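Local coordinates for catalase (PDB 4B7H), which breaks hydrogen peroxide down to water and oxygen at a heme iron, here with nitric oxide bound as inhibitor and NADPH held in a separate pocket, at residues V226-K231 and V273-M278; I82-S87 and L304-Y309. All blocks are in the same frame, centred on the assembly; numbering follows the deposited sequence.

Interaction 1: residues V226-K231 and V273-M278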
ATOM      1  N   VAL A 226      -3.939  12.339  37.488  1.00 10.43           N
ATOM      2  CA  VAL A 226      -2.510  12.118  37.687  1.00 10.41           C
ATOM      3  C   VAL A 226      -1.654  12.669  36.548  1.00 11.04           C
ATOM      4  O   VAL A 226      -2.122  12.812  35.416  1.00 12.33           O
ATOM      5  CB  VAL A 226      -2.172  10.608  37.858  1.00 11.26           C
ATOM      6  CG1 VAL A 226      -2.930  10.001  39.033  1.00 13.03           C
ATOM      7  CG2 VAL A 226      -2.452   9.832  36.565  1.00 12.45           C
ATOM      8  N   LYS A 227      -0.403  12.993  36.872  1.00  9.07           N
ATOM      9  CA  LYS A 227       0.633  13.260  35.878  1.00  9.47           C
ATOM     10  C   LYS A 227       1.853  12.398  36.182  1.00 11.90           C
ATOM     11  O   LYS A 227       2.278  12.281  37.335  1.00 11.71           O
ATOM     12  CB  LYS A 227       1.038  14.738  35.846  1.00 10.78           C
ATOM     13  CG  LYS A 227      -0.010  15.661  35.231  1.00 12.81           C
ATOM     14  CD  LYS A 227       0.524  17.083  35.092  1.00 13.31           C
ATOM     15  CE  LYS A 227      -0.528  18.039  34.524  1.00 12.89           C
ATOM     16  NZ  LYS A 227      -0.859  17.797  33.079  1.00 11.51           N
ATOM     17  N   TYR A 228       2.412  11.798  35.140  1.00 10.21           N
ATOM     18  CA  TYR A 228       3.587  10.950  35.269  1.00  9.46           C
ATOM     19  C   TYR A 228       4.885  11.719  35.108  1.00 10.35           C
ATOM     20  O   TYR A 228       5.021  12.531  34.185  1.00  9.56           O
ATOM     21  CB  TYR A 228       3.568   9.879  34.194  1.00  9.33           C
ATOM     22  CG  TYR A 228       2.480   8.848  34.314  1.00  9.64           C
ATOM     23  CD1 TYR A 228       2.579   7.813  35.240  1.00 10.67           C
ATOM     24  CD2 TYR A 228       1.376   8.874  33.468  1.00  9.76           C
ATOM     25  CE1 TYR A 228       1.597   6.846  35.335  1.00  9.55           C
ATOM     26  CE2 TYR A 228       0.388   7.912  33.553  1.00  9.76           C
ATOM     27  CZ  TYR A 228       0.506   6.897  34.486  1.00  9.63           C
ATOM     28  OH  TYR A 228      -0.470   5.931  34.563  1.00 10.29           O
ATOM     29  N   HIS A 229       5.839  11.416  35.974  1.00 10.67           N
ATOM     30  CA  HIS A 229       7.183  11.951  35.927  1.00 11.00           C
ATOM     31  C   HIS A 229       8.188  10.833  36.027  1.00 10.81           C
ATOM     32  O   HIS A 229       8.125  10.032  36.919  1.00 12.68           O
ATOM     33  CB  HIS A 229       7.399  12.967  37.107  1.00 11.10           C
ATOM     34  CG  HIS A 229       6.538  14.201  37.044  1.00 11.13           C
ATOM     35  ND1 HIS A 229       7.026  15.405  36.853  1.00 14.39           N
ATOM     36  CD2 HIS A 229       5.203  14.340  37.218  1.00 11.62           C
ATOM     37  CE1 HIS A 229       6.047  16.257  36.866  1.00 10.06           C
ATOM     38  NE2 HIS A 229       4.930  15.604  37.108  1.00 15.85           N
ATOM     39  N   PHE A 230       9.099  10.766  35.071  1.00  9.64           N
ATOM     40  CA  PHE A 230      10.142   9.753  35.054  1.00  9.54           C
ATOM     41  C   PHE A 230      11.470  10.461  35.297  1.00  9.59           C
ATOM     42  O   PHE A 230      11.987  11.157  34.413  1.00 10.96           O
ATOM     43  CB  PHE A 230      10.123   8.997  33.718  1.00 10.54           C
ATOM     44  CG  PHE A 230       8.757   8.471  33.349  1.00 11.05           C
ATOM     45  CD1 PHE A 230       8.129   7.519  34.143  1.00 14.30           C
ATOM     46  CD2 PHE A 230       8.098   8.936  32.223  1.00 12.81           C
ATOM     47  CE1 PHE A 230       6.866   7.038  33.814  1.00 15.30           C
ATOM     48  CE2 PHE A 230       6.837   8.457  31.889  1.00 11.93           C
ATOM     49  CZ  PHE A 230       6.220   7.512  32.687  1.00 12.83           C
ATOM     50  N   LYS A 231      11.998  10.323  36.514  1.00 10.99           N
ATOM     51  CA  LYS A 231      13.116  11.155  36.951  1.00 10.84           C
ATOM     52  C   LYS A 231      14.438  10.417  36.754  1.00 10.49           C
ATOM     53  O   LYS A 231      14.680   9.371  37.368  1.00 12.33           O
ATOM     54  CB  LYS A 231      12.933  11.600  38.410  1.00 12.30           C
ATOM     55  CG  LYS A 231      11.590  12.292  38.694  1.00 12.66           C
ATOM     56  CD  LYS A 231      11.414  13.588  37.913  1.00 13.79           C
ATOM     57  CE  LYS A 231      12.389  14.664  38.374  1.00 13.92           C
ATOM     58  NZ  LYS A 231      12.112  15.977  37.701  1.00 14.63           N
ATOM     59  N   VAL A 273      10.054   6.305  38.796  1.00 11.51           N
ATOM     60  CA  VAL A 273       8.684   6.577  38.359  1.00 11.86           C
ATOM     61  C   VAL A 273       7.896   7.236  39.483  1.00 11.70           C
ATOM     62  O   VAL A 273       7.756   6.667  40.565  1.00 11.63           O
ATOM     63  CB  VAL A 273       7.962   5.281  37.933  1.00 12.59           C
ATOM     64  CG1 VAL A 273       6.528   5.580  37.514  1.00 14.58           C
ATOM     65  CG2 VAL A 273       8.719   4.593  36.800  1.00 14.05           C
ATOM     66  N   LYS A 274       7.398   8.440  39.227  1.00 12.76           N
ATOM     67  CA  LYS A 274       6.645   9.189  40.227  1.00 12.26           C
ATOM     68  C   LYS A 274       5.387   9.767  39.590  1.00 12.76           C
ATOM     69  O   LYS A 274       5.296   9.878  38.363  1.00 12.62           O
ATOM     70  CB  LYS A 274       7.504  10.314  40.827  1.00 13.97           C
ATOM     71  CG  LYS A 274       8.885   9.870  41.306  1.00 14.15           C
ATOM     72  CD  LYS A 274       9.638  10.992  42.013  1.00 15.55           C
ATOM     73  CE  LYS A 274      11.038  10.542  42.423  1.00 17.85           C
ATOM     74  NZ  LYS A 274      10.992   9.440  43.419  1.00 20.29           N
ATOM     75  N   VAL A 275       4.410  10.111  40.419  1.00 12.59           N
ATOM     76  CA  VAL A 275       3.211  10.779  39.940  1.00 11.17           C
ATOM     77  C   VAL A 275       2.871  11.993  40.786  1.00 12.08           C
ATOM     78  O   VAL A 275       3.201  12.052  41.970  1.00 13.79           O
ATOM     79  CB  VAL A 275       1.981   9.841  39.928  1.00 12.33           C
ATOM     80  CG1 VAL A 275       2.078   8.856  38.766  1.00 14.06           C
ATOM     81  CG2 VAL A 275       1.824   9.109  41.270  1.00 13.19           C
ATOM     82  N   GLN A 276       2.232  12.972  40.156  1.00 11.70           N
ATOM     83  CA  GLN A 276       1.462  13.968  40.885  1.00 11.07           C
ATOM     84  C   GLN A 276       0.037  13.452  40.927  1.00 10.70           C
ATOM     85  O   GLN A 276      -0.461  12.911  39.938  1.00 11.42           O
ATOM     86  CB  GLN A 276       1.489  15.320  40.175  1.00 11.84           C
ATOM     87  CG  GLN A 276       2.855  15.975  40.108  1.00 11.14           C
ATOM     88  CD  GLN A 276       2.841  17.241  39.293  1.00 12.00           C
ATOM     89  OE1 GLN A 276       2.736  17.198  38.067  1.00 12.88           O
ATOM     90  NE2 GLN A 276       2.942  18.386  39.968  1.00 12.36           N
ATOM     91  N   ILE A 277      -0.622  13.608  42.072  1.00 11.16           N
ATOM     92  CA  ILE A 277      -1.993  13.148  42.224  1.00 13.06           C
ATOM     93  C   ILE A 277      -2.879  14.304  42.670  1.00 12.21           C
ATOM     94  O   ILE A 277      -2.693  14.851  43.759  1.00 14.81           O
ATOM     95  CB  ILE A 277      -2.087  11.980  43.234  1.00 13.52           C
ATOM     96  CG1 ILE A 277      -1.231  10.798  42.759  1.00 14.69           C
ATOM     97  CG2 ILE A 277      -3.546  11.556  43.436  1.00 13.75           C
ATOM     98  CD1 ILE A 277      -1.229   9.618  43.714  1.00 15.86           C
ATOM     99  N   MET A 278      -3.824  14.685  41.815  1.00 12.46           N
ATOM    100  CA  MET A 278      -4.788  15.725  42.146  1.00 13.15           C
ATOM    101  C   MET A 278      -6.153  15.111  42.430  1.00 13.51           C
ATOM    102  O   MET A 278      -6.750  14.482  41.562  1.00 13.90           O
ATOM    103  CB  MET A 278      -4.895  16.736  41.004  1.00 14.46           C
ATOM    104  CG  MET A 278      -5.981  17.786  41.207  1.00 14.72           C
ATOM    105  SD  MET A 278      -6.184  18.850  39.763  1.00 14.39           S
ATOM    106  CE  MET A 278      -4.680  19.818  39.818  1.00 14.90           C
TER

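Interaction 2: residues I82-S87 and L304-Y309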
ATOM      1  N   ILE A  82       7.793  -2.093  40.705  1.00 12.15           N
ATOM      2  CA  ILE A  82       7.020  -1.322  41.678  1.00 13.05           C
ATOM      3  C   ILE A  82       7.615  -1.479  43.079  1.00 13.62           C
ATOM      4  O   ILE A  82       7.890  -2.598  43.520  1.00 14.38           O
ATOM      5  CB  ILE A  82       5.541  -1.750  41.671  1.00 12.77           C
ATOM      6  CG1 ILE A  82       4.974  -1.667  40.250  1.00 12.92           C
ATOM      7  CG2 ILE A  82       4.726  -0.910  42.638  1.00 13.31           C
ATOM      8  CD1 ILE A  82       5.161  -0.304  39.578  1.00 13.60           C
ATOM      9  N   THR A  83       7.817  -0.360  43.777  1.00 11.97           N
ATOM     10  CA  THR A  83       8.419  -0.384  45.114  1.00 12.89           C
ATOM     11  C   THR A  83       7.558   0.299  46.187  1.00 14.96           C
ATOM     12  O   THR A  83       7.900   0.281  47.374  1.00 19.14           O
ATOM     13  CB  THR A  83       9.838   0.248  45.127  1.00 14.19           C
ATOM     14  OG1 THR A  83       9.756   1.638  44.778  1.00 14.99           O
ATOM     15  CG2 THR A  83      10.773  -0.472  44.156  1.00 15.73           C
ATOM     16  N   GLU A  84       6.454   0.908  45.765  1.00 14.16           N
ATOM     17  CA  GLU A  84       5.530   1.569  46.681  1.00 14.92           C
ATOM     18  C   GLU A  84       4.138   0.966  46.542  1.00 15.46           C
ATOM     19  O   GLU A  84       3.882   0.210  45.609  1.00 17.32           O
ATOM     20  CB  GLU A  84       5.474   3.064  46.374  1.00 16.68           C
ATOM     21  CG  GLU A  84       6.786   3.784  46.588  1.00 19.82           C
ATOM     22  CD  GLU A  84       7.087   4.009  48.060  1.00 29.15           C
ATOM     23  OE1 GLU A  84       6.169   4.419  48.804  1.00 40.08           O
ATOM     24  OE2 GLU A  84       8.239   3.770  48.472  1.00 31.28           O
ATOM     25  N   ASP A  85       3.251   1.281  47.482  1.00 17.10           N
ATOM     26  CA  ASP A  85       1.855   0.857  47.393  1.00 15.39           C
ATOM     27  C   ASP A  85       0.970   2.022  46.940  1.00 14.33           C
ATOM     28  O   ASP A  85       0.678   2.926  47.726  1.00 17.16           O
ATOM     29  CB  ASP A  85       1.382   0.302  48.744  1.00 15.73           C
ATOM     30  CG  ASP A  85       0.000  -0.321  48.678  1.00 16.65           C
ATOM     31  OD1 ASP A  85      -0.714  -0.118  47.674  1.00 17.70           O
ATOM     32  OD2 ASP A  85      -0.378  -1.020  49.638  1.00 22.92           O
ATOM     33  N   VAL A  86       0.547   1.997  45.673  1.00 13.63           N
ATOM     34  CA  VAL A  86      -0.361   3.019  45.142  1.00 13.78           C
ATOM     35  C   VAL A  86      -1.756   2.445  44.883  1.00 12.17           C
ATOM     36  O   VAL A  86      -2.558   3.040  44.162  1.00 13.80           O
ATOM     37  CB  VAL A  86       0.188   3.700  43.852  1.00 14.38           C
ATOM     38  CG1 VAL A  86       1.431   4.508  44.177  1.00 16.15           C
ATOM     39  CG2 VAL A  86       0.473   2.670  42.751  1.00 14.22           C
ATOM     40  N   SER A  87      -2.048   1.297  45.497  1.00 13.53           N
ATOM     41  CA  SER A  87      -3.323   0.613  45.294  1.00 14.79           C
ATOM     42  C   SER A  87      -4.534   1.426  45.752  1.00 13.43           C
ATOM     43  O   SER A  87      -5.644   1.201  45.279  1.00 16.34           O
ATOM     44  CB  SER A  87      -3.326  -0.770  45.954  1.00 16.08           C
ATOM     45  OG  SER A  87      -3.275  -0.661  47.369  1.00 16.89           O
ATOM     46  N   LEU A 304       5.843  15.278  43.959  1.00 13.55           N
ATOM     47  CA  LEU A 304       5.986  13.971  43.339  1.00 13.47           C
ATOM     48  C   LEU A 304       5.834  12.859  44.376  1.00 13.69           C
ATOM     49  O   LEU A 304       6.429  12.919  45.458  1.00 18.44           O
ATOM     50  CB  LEU A 304       7.323  13.865  42.608  1.00 14.70           C
ATOM     51  CG  LEU A 304       7.577  14.957  41.558  1.00 14.00           C
ATOM     52  CD1 LEU A 304       8.885  14.695  40.819  1.00 14.73           C
ATOM     53  CD2 LEU A 304       6.405  15.122  40.577  1.00 15.81           C
ATOM     54  N   ILE A 305       5.010  11.868  44.044  1.00 13.27           N
ATOM     55  CA  ILE A 305       4.771  10.702  44.893  1.00 13.66           C
ATOM     56  C   ILE A 305       5.425   9.489  44.231  1.00 13.67           C
ATOM     57  O   ILE A 305       5.161   9.204  43.068  1.00 13.27           O
ATOM     58  CB  ILE A 305       3.255  10.426  45.071  1.00 16.17           C
ATOM     59  CG1 ILE A 305       2.608  11.444  46.007  1.00 19.87           C
ATOM     60  CG2 ILE A 305       3.023   9.058  45.675  1.00 17.27           C
ATOM     61  CD1 ILE A 305       2.264  12.728  45.384  1.00 29.70           C
ATOM     62  N   PRO A 306       6.287   8.765  44.963  1.00 14.02           N
ATOM     63  CA  PRO A 306       7.038   7.666  44.337  1.00 14.49           C
ATOM     64  C   PRO A 306       6.191   6.430  44.047  1.00 14.63           C
ATOM     65  O   PRO A 306       5.262   6.125  44.794  1.00 14.47           O
ATOM     66  CB  PRO A 306       8.102   7.337  45.386  1.00 14.11           C
ATOM     67  CG  PRO A 306       7.462   7.718  46.690  1.00 14.66           C
ATOM     68  CD  PRO A 306       6.682   8.971  46.368  1.00 15.78           C
ATOM     69  N   VAL A 307       6.519   5.729  42.962  1.00 12.56           N
ATOM     70  CA  VAL A 307       5.796   4.529  42.556  1.00 12.00           C
ATOM     71  C   VAL A 307       6.770   3.358  42.447  1.00 11.35           C
ATOM     72  O   VAL A 307       6.512   2.263  42.958  1.00 12.40           O
ATOM     73  CB  VAL A 307       5.076   4.727  41.198  1.00 12.35           C
ATOM     74  CG1 VAL A 307       4.391   3.438  40.766  1.00 12.99           C
ATOM     75  CG2 VAL A 307       4.073   5.873  41.287  1.00 14.49           C
ATOM     76  N   GLY A 308       7.892   3.594  41.776  1.00 11.40           N
ATOM     77  CA  GLY A 308       8.861   2.539  41.518  1.00 11.32           C
ATOM     78  C   GLY A 308       9.961   3.055  40.614  1.00 11.55           C
ATOM     79  O   GLY A 308      10.238   4.253  40.611  1.00 11.97           O
ATOM     80  N   TYR A 309      10.607   2.165  39.864  1.00 11.36           N
ATOM     81  CA  TYR A 309      11.628   2.584  38.912  1.00 11.71           C
ATOM     82  C   TYR A 309      11.560   1.697  37.681  1.00 11.46           C
ATOM     83  O   TYR A 309      10.990   0.603  37.726  1.00 11.65           O
ATOM     84  CB  TYR A 309      13.032   2.512  39.533  1.00 12.41           C
ATOM     85  CG  TYR A 309      13.534   1.101  39.791  1.00 12.77           C
ATOM     86  CD1 TYR A 309      13.269   0.453  40.993  1.00 14.08           C
ATOM     87  CD2 TYR A 309      14.284   0.420  38.834  1.00 12.54           C
ATOM     88  CE1 TYR A 309      13.726  -0.841  41.229  1.00 13.98           C
ATOM     89  CE2 TYR A 309      14.744  -0.867  39.053  1.00 14.92           C
ATOM     90  CZ  TYR A 309      14.466  -1.496  40.254  1.00 15.44           C
ATOM     91  OH  TYR A 309      14.933  -2.782  40.465  1.00 16.96           O
TER
HETATM   92  O   HOH W   1       4.216   6.299  47.409  1.00 17.60           O

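Interaction 1: residues V226-K231 and V273-M278
Gln276 and His229 meet on one face of an antiparallel strand pair, where the amide oxygen OE1 of Gln276 takes a hydrogen bond of 2.9 Å from NE2 of His229. The link is diagonal: His229 pairs with Lys274, two residues before Gln276, and Gln276 reaches across to the imidazole with CG anti to its own carbonyl carbon (chi1 -65°) and the chain extended beyond. The imidazole and amide planes are almost perpendicular, at 87°, and NE2 of His229 stands above the carbonyl plane, off either lone pair. At the other end of the amide, NE2 of Gln276 donates to the backbone oxygens of Trp297 and Tyr302, which fixes which way round the group sits. His229 also lines the NADPH pocket, and Gln276 probably helps, from the second shell, to orient a residue that touches the cofactor.

Lys274, the third large contributor, crosses Lys231 at about a right angle, its CD lying 4.1 Å from CG of Lys231. Their methylenes touch, and the ammonium of Lys231 runs off to a salt bridge with Asp207. Beneath these side chains the backbones of His229 and Lys274 form a hydrogen-bonded pair, as do those of Lys227 and Gln276. The opposite face is largely apolar, though the Tyr228 hydroxyl on it hydrogen-bonds to Tyr137 and Trp216. There CG1 of Val275 lies 3.7 Å from CD1 of Tyr228, and CG1 of Val273 sits at the ring edge of Phe230, 4.0 Å from its CE1.

Strand 214-217 pairs with strand 223-232 on its other edge and sends Trp216 against Val226 and Val275, while Ile139 of strand 135-142 touches Tyr228 and Phe230. Strand 270-279 lies between strands 223-232 and 305-314, in the antiparallel beta-barrel region characteristic of heme catalases.

Interaction 2: residues I82-S87 and L304-Y309
One carbonyl oxygen, that of Val307, receives two successive backbone N-H groups, Thr83 and Glu84, where strand 73-82 gives way to a loop. The two bonds differ in kind. Thr83 N lies in the carbonyl plane, on a lone pair, 3.0 Å from Val307 O with 162° at the hydrogen. Glu84 N, at 3.1 Å from the same oxygen, comes from above that plane and makes a more bent bond of 139°. Strand 305-314 is itself irregular here, since Val307 and Gly308 together face Val273 in a classic beta bulge. Gly308 passes close under the other segment, its CA 4.3 Å from that of Ile82 in a non-hydrogen-bonded pair.

Val307 has the largest surface buried in the contact, and its two methyls are shared out. CG1, anti to the backbone N, lies beside CD1 of Ile82 at 4.0 Å, while CG2 meets CG1 of Val86, whose side chain crosses it at about a right angle. Phe95 and Val275 join this apolar patch. At the far end, CG2 of Thr83 touches the ring edge of Tyr309, which stacks on His81.

Toward solvent, Glu84 bends at chi2 (-76°), carrying its carboxylate back over the ring of Pro306, with CD 4.0 Å from the proline CG. A water completes this side, donating to Glu84 OE1 and, at 2.8 Å, to Pro306 O.

The chemistry is therefore divided: the buried side rests on valine and isoleucine methyls, whereas the outer side adds a water bridge from the Glu84 carboxylate to Pro306 O. Val307 O accepts two N-H groups, which would probably polarise its carbonyl and hold the departing loop to the strand.

Strand 270-279 connects the two contacts, whose centres lie 10 Å apart: in interaction 1 it pairs with strand 223-232, and its other edge joins strand 305-314 of interaction 2. Val275 O stands 2.8 Å from Ile305 N, a probable hydrogen bond, so the sheet runs on from one contact to the next. On the polar face, CD2 of Leu304 packs 3.7 Å from CD2 of His229. Interaction 1 reaches the NADPH pocket, with the His229 side chain about 3 Å from the cofactor; the Phe230 side chain is about 9 Å from the heme, nearest atoms in each case. Interaction 2 is the more exposed of the two, being only partly buried.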